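Local coordinates for YscQ-C, type III secretion protein (Yersinia pseudotuberculosis, PDB 3UEP) that forms part of the Yop type III secretion machinery, as the separately translated C-terminal fragment of YscQ, a member of the FliN/MopA/SpaO family, at residues 55-60 and 65-70. Sequence-based numbering, arbitrary orientation.
Sequences EVRLLA and LGHGRL
V56 and G68 exchange a closed pair of backbone hydrogen bonds, V56 N to G68 O and G68 N to V56 O, both 2.8 Å long. The two are not equivalent, since V56 N sits well above the plane of the G68 carbonyl whereas G68 N lies close to that of V56. At the next hydrogen-bonded pair, L58 N reaches G66 O over 2.7 Å in a nearly straight bond (171° at the hydrogen). L58 O, by contrast, is shared: L65 N lies 2.6 Å from it, almost head-on, and G66 N makes a weak bond to it at 3.3 Å. Two successive residues thus face L58, a classic beta bulge. Between the bonded pairs, H67 CA directs a C-H at V56 O from 3.2 Å.

Among the central pairs, R57 and H67 share one face and V56 and L58 the other. Only the end of E55 joins the former: in one of its two modelled conformers, OE2 approaches the imidazole edge at H67 ND1, a buried atom with no hydrogen-bond partner in the model. The same OE2 makes a long, tentative salt bridge of 3.6 Å to R57 NH1, R57 too being modelled twice. On the other face, V56 and L58 stand beside G68 and G66, which have no side chains, so within 65-70 L58 meets chiefly G66 backbone. V56 has CG1 anti to the backbone N (chi1 175°), which leaves CG2 turned to L70, 3.7 Å from L70 CD2. V79 and I81 of strand 76-84 extend this apolar layer, and L70 also packs on L77 of the second subunit. The whole is a bulged antiparallel beta hairpin, the middle two strands of the four-stranded antiparallel sheet of this chain, a FliN-like C-terminal domain.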
loop_
_atom_site.group_PDB
_atom_site.type_symbol
_atom_site.label_atom_id
_atom_site.label_comp_id
_atom_site.label_asym_id
_atom_site.label_seq_id
_atom_site.Cartn_x
_atom_site.Cartn_y
_atom_site.Cartn_z
ATOM N N GLU A 55 4.098 9.630 -3.876
ATOM C CA GLU A 55 4.616 8.888 -2.730
ATOM C C GLU A 55 4.232 7.407 -2.733
ATOM O O GLU A 55 3.068 7.048 -2.876
ATOM C CB GLU A 55 4.159 9.546 -1.414
ATOM C CG GLU A 55 4.941 9.096 -0.165
ATOM C CD GLU A 55 4.485 9.792 1.118
ATOM O OE1 GLU A 55 4.830 10.978 1.312
ATOM O OE2 GLU A 55 3.786 9.150 1.936
ATOM N N VAL A 56 5.233 6.549 -2.567
ATOM C CA VAL A 56 4.997 5.135 -2.307
ATOM C C VAL A 56 5.535 4.872 -0.903
ATOM O O VAL A 56 6.639 5.304 -0.560
ATOM C CB VAL A 56 5.720 4.234 -3.323
ATOM C CG1 VAL A 56 5.569 2.759 -2.953
ATOM C CG2 VAL A 56 5.179 4.489 -4.721
ATOM N N ARG A 57 4.752 4.205 -0.067
ATOM C CA ARG A 57 5.251 3.803 1.240
ATOM C C ARG A 57 5.605 2.324 1.182
ATOM O O ARG A 57 4.829 1.515 0.683
ATOM C CB ARG A 57 4.212 4.079 2.335
ATOM C CG ARG A 57 3.978 5.568 2.595
ATOM C CD ARG A 57 2.697 5.828 3.378
ATOM N NE ARG A 57 1.531 5.180 2.782
ATOM C CZ ARG A 57 0.841 5.661 1.752
ATOM N NH1 ARG A 57 1.191 6.806 1.175
ATOM N NH2 ARG A 57 -0.199 4.985 1.293
ATOM N N LEU A 58 6.796 1.981 1.667
ATOM C CA LEU A 58 7.171 0.585 1.780
ATOM C C LEU A 58 6.847 0.093 3.174
ATOM O O LEU A 58 7.294 0.667 4.161
ATOM C CB LEU A 58 8.664 0.380 1.533
ATOM C CG LEU A 58 9.179 0.352 0.097
ATOM C CD1 LEU A 58 9.075 1.742 -0.542
ATOM C CD2 LEU A 58 10.619 -0.142 0.117
ATOM N N LEU A 59 6.077 -0.981 3.255
ATOM C CA LEU A 59 5.786 -1.586 4.531
ATOM C C LEU A 59 6.483 -2.947 4.579
ATOM O O LEU A 59 6.527 -3.662 3.581
ATOM C CB LEU A 59 4.274 -1.724 4.726
ATOM C CG LEU A 59 3.434 -0.445 4.579
ATOM C CD1 LEU A 59 1.967 -0.802 4.509
ATOM C CD2 LEU A 59 3.681 0.517 5.718
ATOM N N ALA A 60 7.083 -3.270 5.723
ATOM C CA ALA A 60 7.669 -4.591 5.947
ATOM C C ALA A 60 6.824 -5.223 7.031
ATOM O O ALA A 60 6.745 -4.705 8.141
ATOM C CB ALA A 60 9.123 -4.484 6.382
ATOM N N LEU A 65 8.618 1.084 6.392
ATOM C CA LEU A 65 10.030 0.790 6.196
ATOM C C LEU A 65 10.717 1.903 5.406
ATOM O O LEU A 65 11.921 2.095 5.500
ATOM C CB LEU A 65 10.163 -0.546 5.459
ATOM C CG LEU A 65 11.520 -1.063 5.005
ATOM C CD1 LEU A 65 12.209 -1.716 6.171
ATOM C CD2 LEU A 65 11.319 -2.068 3.898
ATOM N N GLY A 66 9.952 2.636 4.611
ATOM C CA GLY A 66 10.532 3.699 3.814
ATOM C C GLY A 66 9.594 4.273 2.780
ATOM O O GLY A 66 8.426 3.872 2.691
ATOM N N HIS A 67 10.114 5.209 1.995
ATOM C CA HIS A 67 9.311 5.973 1.041
ATOM C C HIS A 67 10.009 5.967 -0.314
ATOM O O HIS A 67 11.233 5.911 -0.398
ATOM C CB HIS A 67 9.117 7.417 1.510
ATOM C CG HIS A 67 8.564 7.542 2.900
ATOM N ND1 HIS A 67 7.223 7.758 3.155
ATOM C CD2 HIS A 67 9.176 7.513 4.109
ATOM C CE1 HIS A 67 7.032 7.849 4.461
ATOM N NE2 HIS A 67 8.201 7.705 5.060
ATOM N N GLY A 68 9.215 6.019 -1.373
ATOM C CA GLY A 68 9.727 5.921 -2.719
ATOM C C GLY A 68 8.806 6.623 -3.699
ATOM O O GLY A 68 7.867 7.310 -3.308
ATOM N N ARG A 69 9.066 6.418 -4.980
ATOM C CA ARG A 69 8.319 7.070 -6.038
ATOM C C ARG A 69 7.935 6.041 -7.092
ATOM O O ARG A 69 8.759 5.209 -7.470
ATOM C CB ARG A 69 9.201 8.148 -6.660
ATOM C CG ARG A 69 8.570 8.930 -7.786
ATOM C CD ARG A 69 9.444 10.123 -8.127
ATOM N NE ARG A 69 10.653 9.729 -8.841
ATOM C CZ ARG A 69 10.816 9.889 -10.150
ATOM N NH1 ARG A 69 9.844 10.441 -10.873
ATOM N NH2 ARG A 69 11.948 9.503 -10.733
ATOM N N LEU A 70 6.691 6.083 -7.567
ATOM C CA LEU A 70 6.296 5.192 -8.651
ATOM C C LEU A 70 7.017 5.624 -9.913
ATOM O O LEU A 70 7.028 6.806 -10.239
ATOM C CB LEU A 70 4.809 5.287 -8.937
ATOM C CG LEU A 70 3.754 4.554 -8.135
ATOM C CD1 LEU A 70 2.454 4.689 -8.916
ATOM C CD2 LEU A 70 4.113 3.090 -7.922
#